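Local coordinates for protein short chain dehydrogenase (Mycobacterium smegmatis, PDB 3UCX) that probably acts as an oxidoreductase of the short-chain dehydrogenase family, built on a Rossmann-type fold that in its relatives binds a nicotinamide cofactor, at residues 73-76 with 77-81; 144-147 with 148-152; 176-180 with 181-185; 209-213 with 214-218. One frame throughout, in Å; residues are numbered along the deposited sequence.

In the fold
The four local contacts follow one another along a Rossmann-type fold with a seven-stranded parallel sheet. Interaction 1 spans about two and a half turns of helix 72-85, and its centre lies about 28 Å from that of interaction 2, on the other side of the chain's centre. Interactions 2 and 3 belong to one beta-alpha-beta unit: interaction 2 leaves the carboxyl end of strand 141-145, and interaction 3 leads from helix 158-179 into the neighbouring strand 184-190. Their nearest atoms are about 4 Å apart, their centres about 22 Å. Interaction 4 starts helix 213-221 at the surface, its centre about 45 Å from that of interaction 3. Together they sample a mid-helix, a strand exit, a helix end and a helix start.

Interaction 1 of 4, residues 73-76 with 77-81; sequences AQVA and HLVDE
Asp-80 and Ala-76 meet one turn apart on helix 72-85, and the carbonyl oxygen of Ala-76 is held twice. Asp-80 N donates to Ala-76 O at 2.9 Å, and a water donates to the same oxygen at 2.9 Å while donating also to Asp-80 OD1. The water therefore bridges carboxylate and carbonyl. With chi1 at -71°, the carboxylate of Asp-80 folds back beside its own backbone N, which leaves CG only 3.3 Å from Ala-76 O. One residue earlier, Val-79 N bonds to Val-75 O at 3.0 Å, and Val-79 CG2 lies 3.3 Å from that same oxygen. The two valines touch loosely, Val-75 CG1 to Val-79 CG2 at 4.4 Å. Farther out, Val-75 and Leu-78 pack on Leu-127 of helix 110-130, Leu-78 also reaching Val-39 and Val-65 of the sheet, while Gln-74 OE1 accepts from Asp-68 N near the helix start. The helix is thus amphipathic, apolar toward its neighbours, with Asp-80 and its water on the exposed side. Two acceptors, the Asp-80 carboxylate and the Ala-76 carbonyl, lie close together here, and the donating water probably eases their repulsion.

Interaction 2 of 4, residues 144-147 with 148-152; sequences NVNS and MVVRH
A chi1 of 172° carries OG of Ser-147 to the side of its own carbonyl carbon, where it meets the backbone of Val-149. Val-149 N donates to Ser-147 OG at 3.1 Å in a nearly straight bond, the side-chain oxygen of one residue taking the N-H two places on, which makes an ST turn. Ser-147 O is used in the same turn: Val-150 N donates to it at 3.2 Å, from above the carbonyl plane. The two branches of Val-150 reach different oxygens: CG2 comes within 3.3 Å of Ser-147 O, and CG1 lies 3.4 Å from Asn-146 OD1. That OD1 is itself engaged, since it accepts Ser-147 N at 2.7 Å on an in-plane lone pair, although the N-H...O angle is only 131°. The turn opens the 3-10 segment 148-151 just after strand 141-145, at the carboxyl edge of the Rossmann sheet. In short-chain dehydrogenases this is where the serine of the Ser-Tyr-Lys set is found. Ser-147 touches Tyr-160, and Tyr-160 and Lys-164 have the YxxxK spacing of the family, consistent with an equivalent site. Asn-146 is positioned from its other end by ND2, which donates to Lys-164 O on helix 158-179. Along the 3-10 segment, Arg-151 N bonds to Met-148 O at 2.8 Å, while the Arg-151 side chain makes a salt bridge through NE to Asp-256.

Interaction 3 of 4, residues 176-180 with 181-185; sequences TELGE and KGIRV
Leu-178 and Ile-183 meet near their backbones, and the Leu-178 side chain touches three residues of 181-185 as it runs outward. Its CB stands 3.9 Å from Ile-183 CB. A chi1 of -56° then places CG beside the backbone N, and the two methyls part: CD1 extends away from CA and reaches Val-185 CG2 at 4.1 Å, while CD2 meets Lys-181 CE at 4.0 Å. The lysine chain passes the leucine at a slant, touching it through CE, and its NZ goes on to a salt bridge with Glu-136 of helix 132-138. The turn that returns the chain over this side chain is a Schellman motif. Ile-183 N donates to Leu-178 O at 3.3 Å, and Gly-182 N donates to Gly-179 O at 2.9 Å, both from above the respective carbonyl planes. Lys-181 N adds a weak bond to Leu-178 O at 3.0 Å, so this oxygen serves two donors. Gly-182 takes a positive phi of 81°, which turns the backbone out of the helical course. Outside the turn, Glu-177 accepts at OE1 and OE2 from Phe-105 N and Lys-156 N of a neighbouring subunit. Helix 158-179 here hands the chain to strand 184-190 of the beta-alpha-beta unit: Ile-183 rests on Leu-135 and Glu-136 of helix 132-138, and Val-185 lies against Val-142 of the adjacent strand 141-145.

Interaction 4 of 4, residues 209-213 with 214-218; sequences YGTSV and EDIYN
Thr-211 OG1 and Asp-215 OD2 lie only 2.4 Å apart, very short for the hydrogen bond in which the hydroxyl donates to the carboxylate, so the exact length is doubtful. The pair flanks an N-cap at the start of helix 213-221. Ser-212 holds the cap position: with chi1 at 63°, OG is tucked between its own backbone N and carbonyl carbon and accepts Asp-215 N at 2.9 Å. That bond satisfies an N-H of the first turn, where the preceding chain is not yet helical. Tyr-217 N bonds to Val-213 O at 2.7 Å. Asp-215 CG stands anti to the backbone N (chi1 -176°), and the Asp-215 and Thr-211 side chains cross at about a right angle. The negative charge of Asp-215 near the helix start probably interacts favourably with the helix dipole. On the apolar side, Ile-216 touches Phe-202 of helix 196-208, as does Val-213. That helix closes just before, in a Schellman motif with Gly-210 as its positive-phi residue, so one short loop links a helix end to a helix start. Ile-216 also leans back on this loop, its CD1 3.7 Å from Thr-211 CG2 and its CG1 3.3 Å from Ser-212 O.

Interaction 1 of 4, residues 73-76 with 77-81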
ATOM      1  N   ALA A  73     -11.146  24.034 -26.081  1.00 27.97           N
ATOM      2  CA  ALA A  73     -10.630  25.144 -26.898  1.00 27.13           C
ATOM      3  C   ALA A  73      -9.593  25.957 -26.125  1.00 26.08           C
ATOM      4  O   ALA A  73      -8.559  26.325 -26.658  1.00 26.91           O
ATOM      5  CB  ALA A  73     -11.760  26.053 -27.370  1.00 28.35           C
ATOM      6  N   GLN A  74      -9.861  26.232 -24.860  1.00 25.21           N
ATOM      7  CA  GLN A  74      -8.920  26.996 -24.054  1.00 24.77           C
ATOM      8  C   GLN A  74      -7.599  26.257 -23.789  1.00 23.05           C
ATOM      9  O   GLN A  74      -6.552  26.880 -23.804  1.00 21.85           O
ATOM     10  CB  GLN A  74      -9.563  27.438 -22.750  1.00 25.46           C
ATOM     11  CG  GLN A  74     -10.684  28.426 -22.976  1.00 26.47           C
ATOM     12  CD  GLN A  74     -11.073  29.171 -21.739  1.00 27.87           C
ATOM     13  OE1 GLN A  74     -10.233  29.507 -20.906  1.00 26.57           O
ATOM     14  NE2 GLN A  74     -12.375  29.434 -21.602  1.00 30.37           N
ATOM     15  N   VAL A  75      -7.640  24.942 -23.568  1.00 21.71           N
ATOM     16  CA  VAL A  75      -6.381  24.195 -23.458  1.00 21.40           C
ATOM     17  C   VAL A  75      -5.654  24.174 -24.799  1.00 21.82           C
ATOM     18  O   VAL A  75      -4.430  24.276 -24.833  1.00 22.12           O
ATOM     19  CB  VAL A  75      -6.572  22.756 -22.888  1.00 21.06           C
ATOM     20  CG1 VAL A  75      -5.286  21.955 -23.000  1.00 20.34           C
ATOM     21  CG2 VAL A  75      -7.011  22.830 -21.436  1.00 20.50           C
ATOM     22  N   ALA A  76      -6.394  24.077 -25.913  1.00 22.33           N
ATOM     23  CA  ALA A  76      -5.763  24.110 -27.227  1.00 22.97           C
ATOM     24  C   ALA A  76      -5.062  25.436 -27.445  1.00 23.08           C
ATOM     25  O   ALA A  76      -3.947  25.482 -27.976  1.00 23.12           O
ATOM     26  CB  ALA A  76      -6.777  23.839 -28.345  1.00 23.56           C
ATOM     27  N   HIS A  77      -5.712  26.516 -27.028  1.00 23.64           N
ATOM     28  CA  HIS A  77      -5.114  27.847 -27.108  1.00 24.36           C
ATOM     29  C   HIS A  77      -3.856  27.955 -26.264  1.00 23.07           C
ATOM     30  O   HIS A  77      -2.845  28.471 -26.733  1.00 23.25           O
ATOM     31  CB  HIS A  77      -6.140  28.923 -26.721  1.00 26.02           C
ATOM     32  CG  HIS A  77      -5.584  30.328 -26.684  1.00 26.80           C
ATOM     33  ND1 HIS A  77      -5.237  31.003 -27.802  1.00 28.60           N
ATOM     34  CD2 HIS A  77      -5.345  31.196 -25.613  1.00 27.94           C
ATOM     35  CE1 HIS A  77      -4.785  32.226 -27.470  1.00 27.87           C
ATOM     36  NE2 HIS A  77      -4.851  32.348 -26.132  1.00 28.54           N
ATOM     37  N   LEU A  78      -3.896  27.477 -25.023  1.00 21.85           N
ATOM     38  CA  LEU A  78      -2.678  27.447 -24.174  1.00 20.80           C
ATOM     39  C   LEU A  78      -1.501  26.721 -24.841  1.00 20.25           C
ATOM     40  O   LEU A  78      -0.381  27.206 -24.829  1.00 21.65           O
ATOM     41  CB  LEU A  78      -2.984  26.784 -22.827  1.00 20.06           C
ATOM     42  CG  LEU A  78      -1.825  26.510 -21.870  1.00 19.51           C
ATOM     43  CD1 LEU A  78      -1.212  27.821 -21.378  1.00 19.17           C
ATOM     44  CD2 LEU A  78      -2.303  25.642 -20.698  1.00 18.57           C
ATOM     45  N   VAL A  79      -1.761  25.556 -25.418  1.00 19.74           N
ATOM     46  CA  VAL A  79      -0.732  24.814 -26.140  1.00 19.58           C
ATOM     47  C   VAL A  79      -0.207  25.647 -27.319  1.00 20.23           C
ATOM     48  O   VAL A  79       0.995  25.786 -27.497  1.00 19.57           O
ATOM     49  CB  VAL A  79      -1.259  23.448 -26.637  1.00 18.44           C
ATOM     50  CG1 VAL A  79      -0.214  22.736 -27.495  1.00 18.32           C
ATOM     51  CG2 VAL A  79      -1.665  22.580 -25.447  1.00 18.21           C
ATOM     52  N   ASP A  80      -1.112  26.203 -28.113  1.00 21.81           N
ATOM     53  CA  ASP A  80      -0.701  26.994 -29.274  1.00 24.17           C
ATOM     54  C   ASP A  80       0.150  28.203 -28.857  1.00 23.17           C
ATOM     55  O   ASP A  80       1.216  28.456 -29.437  1.00 22.13           O
ATOM     56  CB  ASP A  80      -1.917  27.426 -30.109  1.00 26.64           C
ATOM     57  CG  ASP A  80      -2.562  26.272 -30.871  1.00 30.31           C
ATOM     58  OD1 ASP A  80      -1.902  25.230 -31.101  1.00 36.42           O
ATOM     59  OD2 ASP A  80      -3.756  26.396 -31.248  1.00 35.51           O
ATOM     60  N   GLU A  81      -0.262  28.898 -27.801  1.00 23.65           N
ATOM     61  CA  GLU A  81       0.487  30.088 -27.355  1.00 24.27           C
ATOM     62  C   GLU A  81       1.866  29.717 -26.823  1.00 23.11           C
ATOM     63  O   GLU A  81       2.856  30.395 -27.097  1.00 22.98           O
ATOM     64  CB  GLU A  81      -0.310  30.884 -26.325  1.00 25.81           C
ATOM     65  CG  GLU A  81      -1.496  31.627 -26.924  1.00 27.52           C
ATOM     66  CD  GLU A  81      -1.077  32.737 -27.871  1.00 29.54           C
ATOM     67  OE1 GLU A  81      -0.255  33.588 -27.487  1.00 31.27           O
ATOM     68  OE2 GLU A  81      -1.560  32.742 -29.012  1.00 32.25           O
TER
HETATM   69  O   HOH W   1      -3.387  23.193 -29.746  1.00 28.48           O

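Interaction 2 of 4, residues 144-147 with 148-152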
ATOM      1  N   ASN A 144       2.156  15.806 -11.137  1.00 11.93           N
ATOM      2  CA  ASN A 144       0.831  16.120 -10.661  1.00 12.45           C
ATOM      3  C   ASN A 144       0.862  16.311  -9.152  1.00 12.86           C
ATOM      4  O   ASN A 144       1.266  15.406  -8.429  1.00 13.06           O
ATOM      5  CB  ASN A 144      -0.155  15.027 -11.050  1.00 12.54           C
ATOM      6  CG  ASN A 144      -0.395  14.970 -12.539  1.00 12.78           C
ATOM      7  OD1 ASN A 144      -0.257  15.975 -13.218  1.00 13.05           O
ATOM      8  ND2 ASN A 144      -0.725  13.784 -13.054  1.00 12.80           N
ATOM      9  N   VAL A 145       0.460  17.494  -8.694  1.00 13.04           N
ATOM     10  CA  VAL A 145       0.367  17.770  -7.269  1.00 13.09           C
ATOM     11  C   VAL A 145      -0.910  17.138  -6.772  1.00 13.51           C
ATOM     12  O   VAL A 145      -2.028  17.496  -7.201  1.00 14.30           O
ATOM     13  CB  VAL A 145       0.424  19.262  -6.949  1.00 13.75           C
ATOM     14  CG1 VAL A 145       0.311  19.500  -5.423  1.00 12.92           C
ATOM     15  CG2 VAL A 145       1.719  19.852  -7.502  1.00 13.70           C
ATOM     16  N   ASN A 146      -0.743  16.150  -5.899  1.00 12.42           N
ATOM     17  CA  ASN A 146      -1.862  15.429  -5.326  1.00 12.31           C
ATOM     18  C   ASN A 146      -2.025  15.868  -3.845  1.00 12.62           C
ATOM     19  O   ASN A 146      -1.916  17.069  -3.539  1.00 13.09           O
ATOM     20  CB  ASN A 146      -1.625  13.921  -5.539  1.00 11.91           C
ATOM     21  CG  ASN A 146      -2.898  13.103  -5.469  1.00 12.32           C
ATOM     22  OD1 ASN A 146      -3.494  12.991  -4.387  1.00 13.08           O
ATOM     23  ND2 ASN A 146      -3.322  12.504  -6.610  1.00 11.49           N
ATOM     24  N   SER A 147      -2.317  14.948  -2.938  1.00 12.85           N
ATOM     25  CA  SER A 147      -2.631  15.320  -1.559  1.00 12.60           C
ATOM     26  C   SER A 147      -2.496  14.147  -0.609  1.00 12.51           C
ATOM     27  O   SER A 147      -2.797  13.011  -0.952  1.00 11.74           O
ATOM     28  CB  SER A 147      -4.054  15.858  -1.450  1.00 13.47           C
ATOM     29  OG  SER A 147      -4.447  16.062  -0.082  1.00 13.56           O
ATOM     30  N   MET A 148      -2.042  14.455   0.603  1.00 12.15           N
ATOM     31  CA  MET A 148      -2.032  13.512   1.738  1.00 12.38           C
ATOM     32  C   MET A 148      -3.356  12.821   1.997  1.00 12.41           C
ATOM     33  O   MET A 148      -3.387  11.763   2.590  1.00 12.56           O
ATOM     34  CB  MET A 148      -1.590  14.268   3.003  1.00 12.70           C
ATOM     35  CG  MET A 148      -1.186  13.390   4.165  1.00 12.86           C
ATOM     36  SD  MET A 148      -0.498  14.341   5.544  1.00 13.77           S
ATOM     37  CE  MET A 148      -1.995  15.143   6.172  1.00 13.95           C
ATOM     38  N   VAL A 149      -4.464  13.445   1.612  1.00 12.89           N
ATOM     39  CA  VAL A 149      -5.794  12.887   1.809  0.50 13.16           C
ATOM     40  C   VAL A 149      -5.920  11.463   1.255  1.00 12.94           C
ATOM     41  O   VAL A 149      -6.723  10.688   1.718  1.00 12.82           O
ATOM     42  CB  VAL A 149      -6.854  13.772   1.118  0.50 13.58           C
ATOM     43  CG1 VAL A 149      -6.827  13.566  -0.394  0.50 13.40           C
ATOM     44  CG2 VAL A 149      -8.231  13.495   1.673  0.50 13.96           C
ATOM     45  N   VAL A 150      -5.119  11.122   0.241  1.00 12.83           N
ATOM     46  CA  VAL A 150      -5.211   9.768  -0.299  1.00 12.79           C
ATOM     47  C   VAL A 150      -4.657   8.706   0.669  1.00 13.21           C
ATOM     48  O   VAL A 150      -4.878   7.511   0.481  1.00 12.68           O
ATOM     49  CB  VAL A 150      -4.571   9.637  -1.698  1.00 13.25           C
ATOM     50  CG1 VAL A 150      -5.206  10.646  -2.669  1.00 13.32           C
ATOM     51  CG2 VAL A 150      -3.056   9.775  -1.637  1.00 12.96           C
ATOM     52  N   ARG A 151      -3.934   9.149   1.701  1.00 12.99           N
ATOM     53  CA  ARG A 151      -3.295   8.243   2.664  1.00 12.74           C
ATOM     54  C   ARG A 151      -4.166   7.925   3.877  1.00 12.55           C
ATOM     55  O   ARG A 151      -3.769   7.111   4.713  1.00 12.54           O
ATOM     56  CB  ARG A 151      -1.970   8.844   3.141  1.00 12.95           C
ATOM     57  CG  ARG A 151      -0.991   9.135   2.011  1.00 13.22           C
ATOM     58  CD  ARG A 151      -0.514   7.879   1.329  1.00 13.20           C
ATOM     59  NE  ARG A 151       0.552   8.108   0.352  1.00 13.58           N
ATOM     60  CZ  ARG A 151       0.934   7.209  -0.557  1.00 13.41           C
ATOM     61  NH1 ARG A 151       0.346   5.992  -0.580  1.00 13.76           N
ATOM     62  NH2 ARG A 151       1.916   7.497  -1.420  1.00 13.01           N
ATOM     63  N   HIS A 152      -5.333   8.563   3.982  1.00 12.20           N
ATOM     64  CA  HIS A 152      -6.254   8.311   5.094  1.00 12.57           C
ATOM     65  C   HIS A 152      -7.689   8.317   4.646  1.00 12.55           C
ATOM     66  O   HIS A 152      -7.969   8.504   3.462  1.00 12.08           O
ATOM     67  CB  HIS A 152      -5.993   9.288   6.280  1.00 12.77           C
ATOM     68  CG  HIS A 152      -6.235  10.752   5.976  1.00 13.04           C
ATOM     69  ND1 HIS A 152      -7.468  11.317   5.990  1.00 13.83           N
ATOM     70  CD2 HIS A 152      -5.333  11.797   5.742  1.00 13.54           C
ATOM     71  CE1 HIS A 152      -7.357  12.646   5.729  1.00 13.83           C
ATOM     72  NE2 HIS A 152      -6.046  12.932   5.572  1.00 13.73           N
TER

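Interaction 3 of 4, residues 176-180 with 181-185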
ATOM      1  N   THR A 176       2.650   4.468 -17.269  1.00 11.56           N
ATOM      2  CA  THR A 176       2.774   3.296 -18.125  1.00 11.98           C
ATOM      3  C   THR A 176       2.609   3.705 -19.585  1.00 13.10           C
ATOM      4  O   THR A 176       3.448   3.342 -20.440  1.00 12.94           O
ATOM      5  CB  THR A 176       1.753   2.218 -17.749  1.00 12.22           C
ATOM      6  OG1 THR A 176       1.941   1.896 -16.374  1.00 11.67           O
ATOM      7  CG2 THR A 176       1.914   0.941 -18.619  1.00 12.35           C
ATOM      8  N   GLU A 177       1.539   4.443 -19.865  1.00 13.21           N
ATOM      9  CA  GLU A 177       1.160   4.740 -21.237  1.00 13.98           C
ATOM     10  C   GLU A 177       2.082   5.734 -21.936  1.00 14.50           C
ATOM     11  O   GLU A 177       2.283   5.648 -23.150  1.00 15.37           O
ATOM     12  CB  GLU A 177      -0.300   5.179 -21.307  1.00 14.25           C
ATOM     13  CG  GLU A 177      -1.234   4.024 -20.945  1.00 14.67           C
ATOM     14  CD  GLU A 177      -2.714   4.322 -21.112  1.00 14.81           C
ATOM     15  OE1 GLU A 177      -3.085   5.496 -21.346  1.00 14.52           O
ATOM     16  OE2 GLU A 177      -3.512   3.348 -20.951  1.00 15.75           O
ATOM     17  N   LEU A 178       2.621   6.692 -21.208  1.00 13.74           N
ATOM     18  CA  LEU A 178       3.499   7.667 -21.793  1.00 14.06           C
ATOM     19  C   LEU A 178       4.977   7.267 -21.667  1.00 14.37           C
ATOM     20  O   LEU A 178       5.807   7.839 -22.346  1.00 14.16           O
ATOM     21  CB  LEU A 178       3.252   9.046 -21.200  1.00 14.13           C
ATOM     22  CG  LEU A 178       1.834   9.612 -21.268  1.00 14.23           C
ATOM     23  CD1 LEU A 178       1.784  10.995 -20.626  1.00 14.37           C
ATOM     24  CD2 LEU A 178       1.375   9.657 -22.736  1.00 14.82           C
ATOM     25  N   GLY A 179       5.286   6.274 -20.822  1.00 15.01           N
ATOM     26  CA  GLY A 179       6.658   5.809 -20.628  1.00 15.75           C
ATOM     27  C   GLY A 179       7.331   5.292 -21.904  1.00 17.52           C
ATOM     28  O   GLY A 179       8.517   5.459 -22.089  1.00 17.08           O
ATOM     29  N   GLU A 180       6.577   4.703 -22.807  1.00 20.35           N
ATOM     30  CA  GLU A 180       7.196   4.256 -24.056  1.00 24.38           C
ATOM     31  C   GLU A 180       7.640   5.398 -24.963  1.00 23.73           C
ATOM     32  O   GLU A 180       8.562   5.223 -25.766  1.00 26.33           O
ATOM     33  CB  GLU A 180       6.325   3.250 -24.809  1.00 30.04           C
ATOM     34  CG  GLU A 180       6.882   1.842 -24.614  1.00 34.62           C
ATOM     35  CD  GLU A 180       6.115   0.786 -25.382  1.00 40.19           C
ATOM     36  OE1 GLU A 180       5.139   1.143 -26.089  1.00 47.45           O
ATOM     37  OE2 GLU A 180       6.498  -0.399 -25.272  1.00 46.34           O
ATOM     38  N   LYS A 181       7.065   6.577 -24.766  1.00 20.83           N
ATOM     39  CA  LYS A 181       7.549   7.783 -25.425  1.00 21.20           C
ATOM     40  C   LYS A 181       8.672   8.493 -24.654  1.00 19.05           C
ATOM     41  O   LYS A 181       9.139   9.540 -25.076  1.00 19.10           O
ATOM     42  CB  LYS A 181       6.402   8.741 -25.579  1.00 21.67           C
ATOM     43  CG  LYS A 181       5.265   8.203 -26.405  1.00 24.09           C
ATOM     44  CD  LYS A 181       4.199   9.271 -26.326  1.00 25.46           C
ATOM     45  CE  LYS A 181       2.801   8.748 -26.415  1.00 25.96           C
ATOM     46  NZ  LYS A 181       2.334   8.998 -27.764  1.00 24.80           N
ATOM     47  N   GLY A 182       9.091   7.920 -23.528  1.00 17.33           N
ATOM     48  CA  GLY A 182      10.153   8.470 -22.710  1.00 16.54           C
ATOM     49  C   GLY A 182       9.682   9.590 -21.801  1.00 15.57           C
ATOM     50  O   GLY A 182      10.523  10.324 -21.274  1.00 15.36           O
ATOM     51  N   ILE A 183       8.365   9.732 -21.615  1.00 13.88           N
ATOM     52  CA  ILE A 183       7.800  10.794 -20.765  1.00 13.57           C
ATOM     53  C   ILE A 183       7.603  10.211 -19.348  1.00 13.00           C
ATOM     54  O   ILE A 183       6.984   9.169 -19.210  1.00 13.04           O
ATOM     55  CB  ILE A 183       6.447  11.314 -21.292  1.00 13.10           C
ATOM     56  CG1 ILE A 183       6.610  11.944 -22.700  1.00 13.34           C
ATOM     57  CG2 ILE A 183       5.811  12.326 -20.347  1.00 12.56           C
ATOM     58  CD1 ILE A 183       5.269  12.128 -23.393  1.00 13.88           C
ATOM     59  N   ARG A 184       8.146  10.896 -18.345  1.00 12.80           N
ATOM     60  CA  ARG A 184       7.986  10.522 -16.933  1.00 12.27           C
ATOM     61  C   ARG A 184       6.753  11.198 -16.350  1.00 11.35           C
ATOM     62  O   ARG A 184       6.416  12.340 -16.700  1.00 11.55           O
ATOM     63  CB  ARG A 184       9.229  10.899 -16.125  1.00 13.05           C
ATOM     64  CG  ARG A 184      10.480  10.190 -16.615  1.00 13.47           C
ATOM     65  CD  ARG A 184      11.710  10.441 -15.750  1.00 13.41           C
ATOM     66  NE  ARG A 184      12.031  11.860 -15.628  1.00 13.70           N
ATOM     67  CZ  ARG A 184      11.722  12.657 -14.587  1.00 14.07           C
ATOM     68  NH1 ARG A 184      11.100  12.228 -13.490  1.00 13.52           N
ATOM     69  NH2 ARG A 184      12.083  13.925 -14.641  1.00 14.59           N
ATOM     70  N   VAL A 185       6.067  10.489 -15.459  1.00 10.74           N
ATOM     71  CA  VAL A 185       4.894  11.029 -14.781  1.00 10.13           C
ATOM     72  C   VAL A 185       4.959  10.618 -13.319  1.00 10.09           C
ATOM     73  O   VAL A 185       4.932   9.439 -12.990  1.00  9.99           O
ATOM     74  CB  VAL A 185       3.573  10.518 -15.373  1.00 10.22           C
ATOM     75  CG1 VAL A 185       2.374  11.184 -14.671  1.00  9.85           C
ATOM     76  CG2 VAL A 185       3.530  10.722 -16.907  1.00 10.07           C
TER

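Interaction 4 of 4, residues 209-213 with 214-218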
ATOM      1  N   TYR A 209     -12.711  29.971  16.538  1.00 48.47           N
ATOM      2  CA  TYR A 209     -12.827  28.921  17.545  1.00 47.60           C
ATOM      3  C   TYR A 209     -12.257  29.353  18.901  1.00 46.55           C
ATOM      4  O   TYR A 209     -12.098  28.522  19.791  1.00 48.56           O
ATOM      5  CB  TYR A 209     -12.145  27.642  17.064  1.00 46.14           C
ATOM      6  N   GLY A 210     -11.951  30.641  19.045  1.00 45.06           N
ATOM      7  CA  GLY A 210     -11.484  31.198  20.308  1.00 44.16           C
ATOM      8  C   GLY A 210     -10.189  30.597  20.832  1.00 43.49           C
ATOM      9  O   GLY A 210     -10.045  30.361  22.036  1.00 41.63           O
ATOM     10  N   THR A 211      -9.238  30.357  19.931  1.00 40.75           N
ATOM     11  CA  THR A 211      -7.942  29.819  20.326  1.00 39.51           C
ATOM     12  C   THR A 211      -6.799  30.563  19.647  1.00 37.49           C
ATOM     13  O   THR A 211      -7.011  31.611  19.036  1.00 37.44           O
ATOM     14  CB  THR A 211      -7.863  28.306  20.060  1.00 39.60           C
ATOM     15  OG1 THR A 211      -6.652  27.791  20.644  1.00 42.20           O
ATOM     16  CG2 THR A 211      -7.913  28.005  18.559  1.00 37.49           C
ATOM     17  N   SER A 212      -5.582  30.037  19.783  1.00 35.42           N
ATOM     18  CA  SER A 212      -4.401  30.657  19.195  1.00 33.77           C
ATOM     19  C   SER A 212      -4.030  29.984  17.877  1.00 32.90           C
ATOM     20  O   SER A 212      -4.432  28.849  17.613  1.00 32.86           O
ATOM     21  CB  SER A 212      -3.214  30.546  20.149  1.00 33.95           C
ATOM     22  OG  SER A 212      -2.868  29.178  20.366  1.00 31.81           O
ATOM     23  N   VAL A 213      -3.250  30.689  17.067  1.00 31.88           N
ATOM     24  CA  VAL A 213      -2.690  30.109  15.847  1.00 31.89           C
ATOM     25  C   VAL A 213      -1.763  28.948  16.218  1.00 31.41           C
ATOM     26  O   VAL A 213      -1.767  27.913  15.545  1.00 29.67           O
ATOM     27  CB  VAL A 213      -1.915  31.143  15.010  1.00 31.56           C
ATOM     28  CG1 VAL A 213      -1.281  30.472  13.797  1.00 31.31           C
ATOM     29  CG2 VAL A 213      -2.848  32.254  14.569  1.00 32.37           C
ATOM     30  N   GLU A 214      -0.993  29.121  17.295  1.00 31.11           N
ATOM     31  CA  GLU A 214      -0.093  28.077  17.786  1.00 31.80           C
ATOM     32  C   GLU A 214      -0.841  26.787  18.081  1.00 30.65           C
ATOM     33  O   GLU A 214      -0.372  25.697  17.748  1.00 30.26           O
ATOM     34  CB  GLU A 214       0.640  28.524  19.062  1.00 33.44           C
ATOM     35  CG  GLU A 214       1.641  29.633  18.841  1.00 35.18           C
ATOM     36  CD  GLU A 214       1.080  31.034  19.107  1.00 37.21           C
ATOM     37  OE1 GLU A 214      -0.153  31.259  19.017  1.00 37.91           O
ATOM     38  OE2 GLU A 214       1.890  31.926  19.398  1.00 37.72           O
ATOM     39  N   ASP A 215      -1.990  26.910  18.727  1.00 29.65           N
ATOM     40  CA  ASP A 215      -2.832  25.763  19.036  1.00 31.35           C
ATOM     41  C   ASP A 215      -3.231  25.027  17.749  1.00 28.65           C
ATOM     42  O   ASP A 215      -3.179  23.790  17.674  1.00 28.14           O
ATOM     43  CB  ASP A 215      -4.083  26.265  19.785  1.00 35.05           C
ATOM     44  CG  ASP A 215      -5.000  25.154  20.251  1.00 39.31           C
ATOM     45  OD1 ASP A 215      -4.625  23.960  20.187  1.00 43.95           O
ATOM     46  OD2 ASP A 215      -6.122  25.484  20.708  1.00 44.26           O
ATOM     47  N   ILE A 216      -3.632  25.804  16.743  1.00 26.35           N
ATOM     48  CA  ILE A 216      -4.132  25.249  15.485  1.00 24.50           C
ATOM     49  C   ILE A 216      -2.956  24.621  14.748  1.00 22.93           C
ATOM     50  O   ILE A 216      -3.031  23.476  14.289  1.00 21.95           O
ATOM     51  CB  ILE A 216      -4.735  26.347  14.565  1.00 25.12           C
ATOM     52  CG1 ILE A 216      -5.873  27.101  15.262  1.00 26.06           C
ATOM     53  CG2 ILE A 216      -5.208  25.733  13.244  1.00 23.08           C
ATOM     54  CD1 ILE A 216      -7.164  26.331  15.302  1.00 27.37           C
ATOM     55  N   TYR A 217      -1.852  25.363  14.660  1.00 22.50           N
ATOM     56  CA  TYR A 217      -0.656  24.849  13.987  1.00 21.63           C
ATOM     57  C   TYR A 217      -0.184  23.573  14.656  1.00 22.04           C
ATOM     58  O   TYR A 217       0.041  22.556  13.989  1.00 22.13           O
ATOM     59  CB  TYR A 217       0.478  25.881  13.946  1.00 21.37           C
ATOM     60  CG  TYR A 217       1.747  25.389  13.268  1.00 20.30           C
ATOM     61  CD1 TYR A 217       2.663  24.568  13.944  1.00 20.25           C
ATOM     62  CD2 TYR A 217       2.048  25.759  11.969  1.00 20.11           C
ATOM     63  CE1 TYR A 217       3.829  24.131  13.337  1.00 19.60           C
ATOM     64  CE2 TYR A 217       3.201  25.304  11.337  1.00 19.50           C
ATOM     65  CZ  TYR A 217       4.089  24.492  12.025  1.00 19.60           C
ATOM     66  OH  TYR A 217       5.242  24.063  11.412  1.00 18.59           O
ATOM     67  N   ASN A 218      -0.028  23.600  15.972  1.00 23.00           N
ATOM     68  CA  ASN A 218       0.474  22.426  16.681  1.00 23.46           C
ATOM     69  C   ASN A 218      -0.477  21.228  16.521  1.00 22.38           C
ATOM     70  O   ASN A 218      -0.014  20.101  16.352  1.00 22.14           O
ATOM     71  CB  ASN A 218       0.710  22.732  18.179  1.00 24.44           C
ATOM     72  CG  ASN A 218       1.841  23.722  18.418  1.00 26.01           C
ATOM     73  OD1 ASN A 218       2.806  23.804  17.652  1.00 26.72           O
ATOM     74  ND2 ASN A 218       1.743  24.461  19.523  1.00 27.48           N
TER